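Local coordinates for inosine-uridine preferring nucleoside hydrolase (Gardnerella vaginalis 315-A, PDB 6BA1), which belongs to the nucleosidase clan, has an alpha/beta fold built on a mostly parallel central beta sheet, and carries a bound calcium ion, at residues A[46-51]-A[65-70]; A[54-59]-A[99-104]; A[153-158]-A[191-196]; A[266-271]-A[294-299]. One frame throughout, in Å; residues are numbered along the deposited sequence.

Interaction 1 of 4, residues A[46-51]-A[65-70]; sequences QGVRNA and VYKGLS
Val-48 and Ala-51, one helical turn apart on the same side of helix 44-57, close over Val-65 of strand 64-67 in a contact made almost wholly of methyl groups. CG1 of Val-48 meets CG1 of Val-65 at 3.6 Å, the two side chains sliding past each other in opposite directions. Both valines hold CG1 anti to the backbone N (chi1 172° in Val-48, 177° in Val-65), which brings these two branches together. Ala-51 CB touches both branches of Val-65, at 3.9 Å from CG2 and 4.0 Å from CG1, so that this valine is straddled by the two helix residues.

The other branch of Val-48 reaches the residues that follow Val-65. Its CG2 rests 4.0 Å from the backbone Tyr-66 O, a plain van der Waals contact, and lies 4.3 Å from Lys-67 CG, where the aliphatic stem of the lysine borders the buried patch. The Lys-67 amine runs on toward Glu-45, to which it makes a long, weak ion pair.

The helix segment and the strand run nearly antiparallel, 172° between their directions, with axes 8.9 Å apart, as expected of the returning limb of a beta-alpha-beta crossover. Strand 31-37 leads into helix 44-57, which hands over to strand 64-67, the outermost strand at this end of the main sheet. Tyr-66 points away from the helix to stack on Phe-113 of helix 110-121.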
loop_
_atom_site.group_PDB
_atom_site.type_symbol
_atom_site.label_atom_id
_atom_site.label_comp_id
_atom_site.label_asym_id
_atom_site.label_seq_id
_atom_site.Cartn_x
_atom_site.Cartn_y
_atom_site.Cartn_z
ATOM N N GLN A 46 17.676 -18.779 23.142
ATOM C CA GLN A 46 16.999 -17.954 24.147
ATOM C C GLN A 46 15.478 -17.905 23.933
ATOM O O GLN A 46 14.722 -17.928 24.904
ATOM C CB GLN A 46 17.570 -16.527 24.186
ATOM C CG GLN A 46 18.581 -16.273 25.297
ATOM C CD GLN A 46 17.951 -16.287 26.683
ATOM O OE1 GLN A 46 16.753 -16.039 26.835
ATOM N NE2 GLN A 46 18.751 -16.585 27.697
ATOM N N GLY A 47 15.049 -17.851 22.670
ATOM C CA GLY A 47 13.632 -17.943 22.299
ATOM C C GLY A 47 12.954 -19.201 22.836
ATOM O O GLY A 47 11.818 -19.150 23.310
ATOM N N VAL A 48 13.671 -20.320 22.769
ATOM C CA VAL A 48 13.189 -21.591 23.282
ATOM C C VAL A 48 13.168 -21.631 24.823
ATOM O O VAL A 48 12.171 -22.073 25.407
ATOM C CB VAL A 48 14.000 -22.774 22.701
ATOM C CG1 VAL A 48 13.635 -24.099 23.377
ATOM C CG2 VAL A 48 13.789 -22.850 21.191
ATOM N N ARG A 49 14.250 -21.178 25.473
ATOM C CA ARG A 49 14.298 -21.134 26.949
ATOM C C ARG A 49 13.117 -20.363 27.530
ATOM O O ARG A 49 12.506 -20.788 28.518
ATOM C CB ARG A 49 15.586 -20.485 27.465
ATOM C CG ARG A 49 15.792 -20.674 28.975
ATOM C CD ARG A 49 16.569 -19.546 29.640
ATOM N NE ARG A 49 15.766 -18.365 29.988
ATOM C CZ ARG A 49 14.870 -18.283 30.984
ATOM N NH1 ARG A 49 14.590 -19.323 31.759
ATOM N NH2 ARG A 49 14.225 -17.149 31.200
ATOM N N ASN A 50 12.820 -19.229 26.904
ATOM C CA ASN A 50 11.752 -18.341 27.347
ATOM C C ASN A 50 10.400 -18.997 27.114
ATOM O O ASN A 50 9.561 -19.038 28.018
ATOM C CB ASN A 50 11.835 -16.998 26.603
ATOM C CG ASN A 50 13.161 -16.284 26.832
ATOM O OD1 ASN A 50 14.011 -16.744 27.610
ATOM N ND2 ASN A 50 13.346 -15.162 26.159
ATOM N N ALA A 51 10.209 -19.534 25.907
ATOM C CA ALA A 51 8.969 -20.223 25.536
ATOM C C ALA A 51 8.598 -21.319 26.533
ATOM O O ALA A 51 7.463 -21.364 27.013
ATOM C CB ALA A 51 9.089 -20.799 24.137
ATOM N N VAL A 65 7.792 -27.203 22.740
ATOM C CA VAL A 65 8.577 -26.177 22.052
ATOM C C VAL A 65 9.585 -26.830 21.108
ATOM O O VAL A 65 10.454 -27.577 21.546
ATOM C CB VAL A 65 9.312 -25.283 23.070
ATOM C CG1 VAL A 65 10.183 -24.254 22.368
ATOM C CG2 VAL A 65 8.297 -24.609 23.990
ATOM N N TYR A 66 9.468 -26.536 19.815
ATOM C CA TYR A 66 10.350 -27.105 18.793
ATOM C C TYR A 66 11.434 -26.103 18.414
ATOM O O TYR A 66 11.367 -24.934 18.774
ATOM C CB TYR A 66 9.540 -27.547 17.574
ATOM C CG TYR A 66 8.518 -28.605 17.923
ATOM C CD1 TYR A 66 8.774 -29.954 17.710
ATOM C CD2 TYR A 66 7.293 -28.256 18.490
ATOM C CE1 TYR A 66 7.830 -30.927 18.037
ATOM C CE2 TYR A 66 6.349 -29.212 18.824
ATOM C CZ TYR A 66 6.617 -30.545 18.597
ATOM O OH TYR A 66 5.669 -31.489 18.931
ATOM N N LYS A 67 12.432 -26.582 17.684
ATOM C CA LYS A 67 13.671 -25.861 17.452
ATOM C C LYS A 67 13.815 -25.548 15.956
ATOM O O LYS A 67 14.095 -26.438 15.152
ATOM C CB LYS A 67 14.849 -26.713 17.964
ATOM C CG LYS A 67 15.721 -26.048 19.021
ATOM C CD LYS A 67 16.570 -27.077 19.751
ATOM C CE LYS A 67 17.414 -26.442 20.839
ATOM N NZ LYS A 67 18.412 -27.400 21.395
ATOM N N GLY A 68 13.580 -24.291 15.586
ATOM C CA GLY A 68 13.763 -23.829 14.206
ATOM C C GLY A 68 15.199 -23.430 13.897
ATOM O O GLY A 68 16.119 -23.868 14.563
ATOM N N LEU A 69 15.365 -22.576 12.889
ATOM C CA LEU A 69 16.684 -22.204 12.364
ATOM C C LEU A 69 17.258 -20.974 13.062
ATOM O O LEU A 69 16.512 -20.082 13.438
ATOM C CB LEU A 69 16.589 -21.987 10.844
ATOM C CG LEU A 69 16.277 -23.253 10.040
ATOM C CD1 LEU A 69 15.440 -22.973 8.809
ATOM C CD2 LEU A 69 17.563 -23.937 9.634
ATOM N N SER A 70 18.584 -20.940 13.221
ATOM C CA SER A 70 19.296 -19.859 13.948
ATOM C C SER A 70 19.516 -18.592 13.125
ATOM O O SER A 70 19.383 -17.486 13.660
ATOM C CB SER A 70 20.667 -20.351 14.420
ATOM O OG SER A 70 20.539 -21.373 15.385
#

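Interaction 2 of 4, residues A[54-59]-A[99-104]; sequences ITDLLG and PDSPRK
Asp-56, near the C-terminal end of helix 44-57, uses both carboxylate oxygens to hold the loop at Ser-101 and Arg-103. Its OD1 takes the NE hydrogen of Arg-103 on the syn lone pair, in a salt bridge of 2.7 Å with an N-H...O angle of 155°. That oxygen lies close to the guanidinium plane, although the carboxylate and guanidinium planes are turned 38° apart. OD2 accepts from Ser-101 OG at 2.6 Å, the hydroxyl approaching from above the carboxylate plane. A chi1 of 175° swings Ser-101 OG to the carbonyl side, where it accepts from Arg-103 N at 3.2 Å while donating to Asp-56. Beyond NE the guanidinium lies edge-on to Thr-55, with NH2 3.6 Å from OG1; Thr-55 OG1 is bonded to Ala-51 O in its own helix, and NH2 to Val-63 O.

Away from this tight polar grip the contact thins out. The exposed Pro-102 ring only grazes the carboxylate, CD being 4.0 Å from Asp-56 OD2.

The helix itself ends in a Schellman motif, with Gly-59 at positive phi. The loop pinned to this C-terminal end is folded locally by an ST turn, Ser-101 OG accepting from the backbone N two residues on.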
loop_
_atom_site.group_PDB
_atom_site.type_symbol
_atom_site.label_atom_id
_atom_site.label_comp_id
_atom_site.label_asym_id
_atom_site.label_seq_id
_atom_site.Cartn_x
_atom_site.Cartn_y
_atom_site.Cartn_z
ATOM N N ILE A 54 7.914 -19.798 30.142
ATOM C CA ILE A 54 6.701 -18.982 30.191
ATOM C C ILE A 54 5.444 -19.844 30.066
ATOM O O ILE A 54 4.483 -19.640 30.812
ATOM C CB ILE A 54 6.761 -17.844 29.140
ATOM C CG1 ILE A 54 7.795 -16.804 29.593
ATOM C CG2 ILE A 54 5.401 -17.165 28.946
ATOM C CD1 ILE A 54 8.549 -16.118 28.473
ATOM N N THR A 55 5.453 -20.801 29.138
ATOM C CA THR A 55 4.346 -21.754 29.004
ATOM C C THR A 55 4.082 -22.495 30.317
ATOM O O THR A 55 2.922 -22.683 30.704
ATOM C CB THR A 55 4.596 -22.784 27.880
ATOM O OG1 THR A 55 5.928 -23.303 27.977
ATOM C CG2 THR A 55 4.398 -22.144 26.530
ATOM N N ASP A 56 5.164 -22.898 30.993
ATOM C CA ASP A 56 5.094 -23.446 32.354
ATOM C C ASP A 56 4.419 -22.465 33.313
ATOM O O ASP A 56 3.424 -22.815 33.947
ATOM C CB ASP A 56 6.495 -23.790 32.896
ATOM C CG ASP A 56 7.052 -25.093 32.339
ATOM O OD1 ASP A 56 6.573 -25.579 31.290
ATOM O OD2 ASP A 56 7.992 -25.627 32.963
ATOM N N LEU A 57 4.944 -21.238 33.388
ATOM C CA LEU A 57 4.458 -20.234 34.349
ATOM C C LEU A 57 2.958 -19.933 34.239
ATOM O O LEU A 57 2.296 -19.724 35.259
ATOM C CB LEU A 57 5.242 -18.920 34.216
ATOM C CG LEU A 57 5.041 -17.906 35.355
ATOM C CD1 LEU A 57 5.936 -18.236 36.529
ATOM C CD2 LEU A 57 5.289 -16.488 34.881
ATOM N N LEU A 58 2.429 -19.923 33.018
ATOM C CA LEU A 58 1.011 -19.616 32.778
ATOM C C LEU A 58 0.060 -20.790 33.086
ATOM O O LEU A 58 -1.172 -20.613 33.134
ATOM C CB LEU A 58 0.822 -19.137 31.336
ATOM C CG LEU A 58 1.607 -17.868 30.965
ATOM C CD1 LEU A 58 1.678 -17.695 29.455
ATOM C CD2 LEU A 58 1.011 -16.630 31.616
ATOM N N GLY A 59 0.640 -21.972 33.296
ATOM C CA GLY A 59 -0.093 -23.174 33.685
ATOM C C GLY A 59 -0.328 -24.149 32.548
ATOM O O GLY A 59 -1.269 -24.943 32.610
ATOM N N PRO A 99 12.045 -18.770 36.682
ATOM C CA PRO A 99 12.748 -20.057 36.699
ATOM C C PRO A 99 12.754 -20.770 35.341
ATOM O O PRO A 99 11.741 -20.781 34.646
ATOM C CB PRO A 99 11.967 -20.871 37.746
ATOM C CG PRO A 99 10.638 -20.201 37.861
ATOM C CD PRO A 99 10.921 -18.748 37.636
ATOM N N ASP A 100 13.900 -21.348 34.980
ATOM C CA ASP A 100 14.023 -22.181 33.779
ATOM C C ASP A 100 13.072 -23.362 33.883
ATOM O O ASP A 100 12.910 -23.937 34.967
ATOM C CB ASP A 100 15.445 -22.735 33.630
ATOM C CG ASP A 100 16.476 -21.662 33.322
ATOM O OD1 ASP A 100 16.227 -20.476 33.621
ATOM O OD2 ASP A 100 17.544 -22.006 32.779
ATOM N N SER A 101 12.436 -23.728 32.774
ATOM C CA SER A 101 11.634 -24.943 32.751
ATOM C C SER A 101 12.580 -26.143 32.703
ATOM O O SER A 101 13.545 -26.138 31.931
ATOM C CB SER A 101 10.721 -24.981 31.534
ATOM O OG SER A 101 10.024 -26.212 31.454
ATOM N N PRO A 102 12.308 -27.176 33.518
ATOM C CA PRO A 102 13.093 -28.404 33.410
ATOM C C PRO A 102 12.763 -29.239 32.158
ATOM O O PRO A 102 13.535 -30.138 31.814
ATOM C CB PRO A 102 12.731 -29.163 34.687
ATOM C CG PRO A 102 11.358 -28.700 35.018
ATOM C CD PRO A 102 11.249 -27.281 34.535
ATOM N N ARG A 103 11.636 -28.939 31.497
ATOM C CA ARG A 103 11.307 -29.510 30.175
ATOM C C ARG A 103 12.263 -28.870 29.218
ATOM O O ARG A 103 12.798 -27.770 29.474
ATOM C CB ARG A 103 9.840 -29.226 29.738
ATOM C CG ARG A 103 8.949 -29.106 30.901
ATOM C CD ARG A 103 7.409 -28.841 30.633
ATOM N NE ARG A 103 7.192 -27.710 29.734
ATOM C CZ ARG A 103 7.051 -27.794 28.419
ATOM N NH1 ARG A 103 7.154 -28.980 27.814
ATOM N NH2 ARG A 103 6.807 -26.746 27.637
ATOM N N LYS A 104 12.524 -29.571 28.113
ATOM C CA LYS A 104 13.442 -29.114 27.075
ATOM C C LYS A 104 12.852 -29.256 25.682
ATOM O O LYS A 104 11.751 -29.783 25.520
ATOM C CB LYS A 104 14.781 -29.867 27.220
ATOM C CG LYS A 104 15.524 -29.475 28.494
ATOM C CD LYS A 104 17.044 -29.142 28.442
ATOM C CE LYS A 104 17.361 -27.959 29.375
ATOM N NZ LYS A 104 18.715 -28.009 29.983
#

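Interaction 3 of 4, residues A[153-158]-A[191-196]; sequences IVLMGG and VTMIGL
Ile-194 stands between Leu-155 and Gly-157 in parallel pairing, its N donating to Leu-155 O at 3.0 Å and its O accepting from Gly-157 N at 3.2 Å. The second bond is fairly straight, 160° at the hydrogen, but its donor sits above the carbonyl plane. Toward the start of the strands the pairing is looser: Thr-192 N to Ile-153 O and Leu-155 N to Thr-192 O are both weak, bent bonds. Beyond the strand ends Leu-196 N donates to Gly-158 O at 3.0 Å, just where Gly-195 takes the N-cap position of helix 196-199.

Strands 152-156 and 191-194 are adjacent in the main sheet, whose first six strands follow the order 3-2-1-4-5-6 of a Rossmann-like, doubly wound fold. Their other edges are also paired: Val-154 and Met-156 bond through the backbone to Tyr-127 and Pro-129, and Val-191 and Met-193 to Gln-295. Met-156 O further accepts from Asn-173 ND2, and Gly-158 N is bound by Glu-171 OE1.

Side chains alternate between the two faces. On one, Val-154 CG1 touches Ile-194 CD1 at 3.5 Å, and the Met-156 side chain lies about 6 Å from the calcium ion. On the other, Leu-155 CD2 meets Val-191 CG1 at 3.5 Å, while the Met-193 chain, extended to SD and bent at its last torsion, carries CE over the Gly-158 backbone; this side chain also packs on Phe-185 of helix 178-187.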
loop_
_atom_site.group_PDB
_atom_site.type_symbol
_atom_site.label_atom_id
_atom_site.label_comp_id
_atom_site.label_asym_id
_atom_site.label_seq_id
_atom_site.Cartn_x
_atom_site.Cartn_y
_atom_site.Cartn_z
ATOM N N ILE A 153 -2.383 -19.384 7.365
ATOM C CA ILE A 153 -1.250 -18.717 7.990
ATOM C C ILE A 153 -1.672 -17.281 8.293
ATOM O O ILE A 153 -2.365 -16.671 7.493
ATOM C CB ILE A 153 -0.012 -18.743 7.068
ATOM C CG1 ILE A 153 0.429 -20.187 6.815
ATOM C CG2 ILE A 153 1.127 -17.928 7.669
ATOM C CD1 ILE A 153 1.348 -20.374 5.642
ATOM N N VAL A 154 -1.278 -16.753 9.447
ATOM C CA VAL A 154 -1.643 -15.395 9.867
ATOM C C VAL A 154 -0.454 -14.758 10.573
ATOM O O VAL A 154 -0.329 -14.854 11.782
ATOM C CB VAL A 154 -2.892 -15.384 10.796
ATOM C CG1 VAL A 154 -3.254 -13.964 11.212
ATOM C CG2 VAL A 154 -4.078 -16.071 10.135
ATOM N N LEU A 155 0.418 -14.109 9.811
ATOM C CA LEU A 155 1.674 -13.571 10.349
ATOM C C LEU A 155 1.537 -12.165 10.906
ATOM O O LEU A 155 0.571 -11.467 10.608
ATOM C CB LEU A 155 2.760 -13.584 9.269
ATOM C CG LEU A 155 2.649 -12.546 8.144
ATOM C CD1 LEU A 155 3.577 -11.355 8.373
ATOM C CD2 LEU A 155 2.933 -13.166 6.787
ATOM N N MET A 156 2.513 -11.778 11.722
ATOM C CA MET A 156 2.731 -10.385 12.103
ATOM C C MET A 156 4.052 -9.975 11.484
ATOM O O MET A 156 5.077 -10.619 11.699
ATOM C CB MET A 156 2.717 -10.197 13.631
ATOM C CG MET A 156 3.756 -9.237 14.227
ATOM S SD MET A 156 3.857 -7.577 13.513
ATOM C CE MET A 156 5.457 -7.036 14.144
ATOM N N GLY A 157 4.008 -8.898 10.715
ATOM C CA GLY A 157 5.167 -8.396 9.994
ATOM C C GLY A 157 4.795 -7.550 8.788
ATOM O O GLY A 157 3.641 -7.533 8.357
ATOM N N GLY A 158 5.788 -6.853 8.252
ATOM C CA GLY A 158 5.611 -5.994 7.082
ATOM C C GLY A 158 4.891 -4.683 7.344
ATOM O O GLY A 158 4.439 -4.401 8.461
ATOM N N VAL A 191 -2.267 -16.819 3.345
ATOM C CA VAL A 191 -1.642 -15.938 4.330
ATOM C C VAL A 191 -2.548 -14.734 4.625
ATOM O O VAL A 191 -3.335 -14.328 3.786
ATOM C CB VAL A 191 -0.261 -15.465 3.848
ATOM C CG1 VAL A 191 0.393 -14.529 4.864
ATOM C CG2 VAL A 191 0.642 -16.648 3.544
ATOM N N THR A 192 -2.443 -14.205 5.838
ATOM C CA THR A 192 -3.039 -12.935 6.228
ATOM C C THR A 192 -1.947 -12.124 6.911
ATOM O O THR A 192 -1.537 -12.443 8.013
ATOM C CB THR A 192 -4.225 -13.127 7.197
ATOM O OG1 THR A 192 -5.272 -13.840 6.534
ATOM C CG2 THR A 192 -4.770 -11.787 7.693
ATOM N N MET A 193 -1.457 -11.093 6.236
ATOM C CA MET A 193 -0.420 -10.232 6.802
ATOM C C MET A 193 -1.048 -9.233 7.758
ATOM O O MET A 193 -1.972 -8.532 7.380
ATOM C CB MET A 193 0.331 -9.495 5.695
ATOM C CG MET A 193 1.434 -8.577 6.201
ATOM S SD MET A 193 2.263 -7.755 4.840
ATOM C CE MET A 193 2.371 -6.091 5.491
ATOM N N ILE A 194 -0.544 -9.181 8.988
ATOM C CA ILE A 194 -0.947 -8.166 9.957
ATOM C C ILE A 194 0.276 -7.314 10.254
ATOM O O ILE A 194 1.068 -7.625 11.140
ATOM C CB ILE A 194 -1.608 -8.811 11.187
ATOM C CG1 ILE A 194 -3.006 -9.264 10.781
ATOM C CG2 ILE A 194 -1.728 -7.839 12.360
ATOM C CD1 ILE A 194 -3.474 -10.484 11.503
ATOM N N GLY A 195 0.414 -6.246 9.471
ATOM C CA GLY A 195 1.576 -5.370 9.517
ATOM C C GLY A 195 1.353 -4.115 10.329
ATOM O O GLY A 195 0.327 -3.964 10.993
ATOM N N LEU A 196 2.321 -3.210 10.233
ATOM C CA LEU A 196 2.358 -1.991 11.039
ATOM C C LEU A 196 1.144 -1.103 10.803
ATOM O O LEU A 196 0.622 -0.511 11.749
ATOM C CB LEU A 196 3.629 -1.182 10.741
ATOM C CG LEU A 196 4.968 -1.847 11.047
ATOM C CD1 LEU A 196 6.093 -0.852 10.768
ATOM C CD2 LEU A 196 5.024 -2.389 12.507
#

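Interaction 4 of 4, residues A[266-271]-A[294-299]; sequences INMQVD and MQVAVG
Met-268 of strand 268-270 packs against Met-294 and Val-296, crossing each at about a right angle. Its CB lies 3.8 Å from Met-294 SD. CG, placed beside the backbone N by chi1 of -70°, touches both partners, with Val-296 CG2 and Met-294 CG each at 4.0 Å. The chain then folds at chi2 (-80°) and again at chi3, so that it curls round a single methyl: SD is 3.8 Å from Val-296 CG2 and CE 4.1 Å from it.

That methyl is shared, for Ile-266 CG2 also meets Val-296 CG2, at 3.6 Å, the two side chains lying oblique to each other. Beside this apolar cluster runs one backbone bond, Ile-266 N to Met-294 O, 3.1 Å long and 165° at the hydrogen. It lies just past the end of strand 261-265, the antiparallel edge partner of strand 295-300, where Val-298 and Gly-299 together face Thr-262 in a classic beta bulge. After Ile-266 the chain leaves the main sheet, and 268-270 pairs with 280-282 in an antiparallel hairpin.

Phe-185 of helix 178-187 packs on both Met-268 and Met-294, and Leu-160 touches Met-268 and Val-296. Thr-161 of the second subunit lies against Ile-266.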
loop_
_atom_site.group_PDB
_atom_site.type_symbol
_atom_site.label_atom_id
_atom_site.label_comp_id
_atom_site.label_asym_id
_atom_site.label_seq_id
_atom_site.Cartn_x
_atom_site.Cartn_y
_atom_site.Cartn_z
ATOM N N ILE A 266 -5.138 -9.058 -2.029
ATOM C CA ILE A 266 -4.004 -8.586 -2.823
ATOM C C ILE A 266 -2.908 -9.643 -2.962
ATOM O O ILE A 266 -2.394 -10.134 -1.968
ATOM C CB ILE A 266 -3.407 -7.289 -2.213
ATOM C CG1 ILE A 266 -2.252 -6.748 -3.069
ATOM C CG2 ILE A 266 -2.949 -7.499 -0.768
ATOM C CD1 ILE A 266 -1.758 -5.393 -2.604
ATOM N N ASN A 267 -2.555 -9.981 -4.198
ATOM C CA ASN A 267 -1.395 -10.828 -4.460
ATOM C C ASN A 267 -0.124 -10.029 -4.158
ATOM O O ASN A 267 0.088 -8.962 -4.728
ATOM C CB ASN A 267 -1.397 -11.332 -5.908
ATOM C CG ASN A 267 -2.473 -12.373 -6.164
ATOM O OD1 ASN A 267 -2.368 -13.512 -5.716
ATOM N ND2 ASN A 267 -3.508 -11.996 -6.898
ATOM N N MET A 268 0.706 -10.563 -3.261
ATOM C CA MET A 268 1.834 -9.842 -2.667
ATOM C C MET A 268 3.192 -10.443 -3.010
ATOM O O MET A 268 3.293 -11.546 -3.542
ATOM C CB MET A 268 1.694 -9.839 -1.149
ATOM C CG MET A 268 0.567 -8.980 -0.611
ATOM S SD MET A 268 0.977 -7.242 -0.547
ATOM C CE MET A 268 2.380 -7.232 0.557
ATOM N N GLN A 269 4.228 -9.678 -2.687
ATOM C CA GLN A 269 5.619 -10.103 -2.783
ATOM C C GLN A 269 6.418 -9.361 -1.725
ATOM O O GLN A 269 5.883 -8.497 -1.025
ATOM C CB GLN A 269 6.195 -9.797 -4.174
ATOM C CG GLN A 269 6.138 -8.320 -4.589
ATOM C CD GLN A 269 6.992 -7.991 -5.798
ATOM O OE1 GLN A 269 6.620 -8.272 -6.933
ATOM N NE2 GLN A 269 8.136 -7.374 -5.563
ATOM N N VAL A 270 7.692 -9.702 -1.611
ATOM C CA VAL A 270 8.634 -8.921 -0.827
ATOM C C VAL A 270 9.798 -8.589 -1.732
ATOM O O VAL A 270 10.264 -9.433 -2.498
ATOM C CB VAL A 270 9.118 -9.663 0.435
ATOM C CG1 VAL A 270 10.182 -8.856 1.175
ATOM C CG2 VAL A 270 7.938 -9.963 1.350
ATOM N N ASP A 271 10.247 -7.344 -1.650
ATOM C CA ASP A 271 11.322 -6.862 -2.500
ATOM C C ASP A 271 12.634 -7.454 -2.014
ATOM O O ASP A 271 12.942 -7.407 -0.822
ATOM C CB ASP A 271 11.377 -5.327 -2.518
ATOM C CG ASP A 271 10.281 -4.688 -3.377
ATOM O OD1 ASP A 271 9.458 -5.399 -3.980
ATOM O OD2 ASP A 271 10.257 -3.446 -3.446
ATOM N N MET A 294 -3.251 -13.887 -0.782
ATOM C CA MET A 294 -3.219 -13.413 0.600
ATOM C C MET A 294 -3.913 -12.068 0.784
ATOM O O MET A 294 -4.294 -11.441 -0.186
ATOM C CB MET A 294 -1.777 -13.391 1.129
ATOM C CG MET A 294 -0.776 -12.577 0.363
ATOM S SD MET A 294 0.887 -12.826 1.039
ATOM C CE MET A 294 0.831 -11.790 2.504
ATOM N N GLN A 295 -4.092 -11.667 2.040
ATOM C CA GLN A 295 -4.867 -10.479 2.402
ATOM C C GLN A 295 -4.098 -9.654 3.421
ATOM O O GLN A 295 -3.647 -10.195 4.415
ATOM C CB GLN A 295 -6.223 -10.884 2.992
ATOM C CG GLN A 295 -6.850 -12.109 2.340
ATOM C CD GLN A 295 -8.301 -12.309 2.733
ATOM O OE1 GLN A 295 -8.695 -12.003 3.866
ATOM N NE2 GLN A 295 -9.107 -12.819 1.795
ATOM N N VAL A 296 -3.935 -8.355 3.167
ATOM C CA VAL A 296 -3.207 -7.474 4.083
ATOM C C VAL A 296 -4.191 -6.660 4.905
ATOM O O VAL A 296 -5.157 -6.127 4.380
ATOM C CB VAL A 296 -2.241 -6.525 3.353
ATOM C CG1 VAL A 296 -1.465 -5.682 4.361
ATOM C CG2 VAL A 296 -1.285 -7.319 2.465
ATOM N N ALA A 297 -3.916 -6.569 6.197
ATOM C CA ALA A 297 -4.780 -5.882 7.129
ATOM C C ALA A 297 -4.522 -4.406 7.009
ATOM O O ALA A 297 -3.367 -3.981 7.043
ATOM C CB ALA A 297 -4.488 -6.343 8.548
ATOM N N VAL A 298 -5.596 -3.637 6.857
ATOM C CA VAL A 298 -5.520 -2.174 6.750
ATOM C C VAL A 298 -6.326 -1.433 7.822
ATOM O O VAL A 298 -5.906 -0.362 8.277
ATOM C CB VAL A 298 -5.971 -1.687 5.361
ATOM C CG1 VAL A 298 -5.515 -0.251 5.145
ATOM C CG2 VAL A 298 -5.424 -2.597 4.258
ATOM N N GLY A 299 -7.484 -1.977 8.199
ATOM C CA GLY A 299 -8.292 -1.460 9.310
ATOM C C GLY A 299 -8.387 -2.457 10.444
ATOM O O GLY A 299 -8.175 -3.650 10.235
#

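How the interactions relate
Interactions 1, 3 and 4 are buried and all reach the main sheet, whereas interaction 2 is only partly buried and lies farthest from the chain's centre. Chemistry follows place: helix-on-strand methyl packing in 1, charged and hydroxyl groups in 2, backbone pairing in 3, and thioether packing beside one backbone bond in 4. Interactions 1 and 2 share helix 44-57 and are tied by a salt bridge between Arg-49 and Asp-100. Interactions 3 and 4 sit side by side, their centres 8 Å apart, with strands 191-194 and 295-300 probably bonded through Met-193. Centres of 2 and 4 lie about 36 Å apart, on opposite sides of the chain's centre.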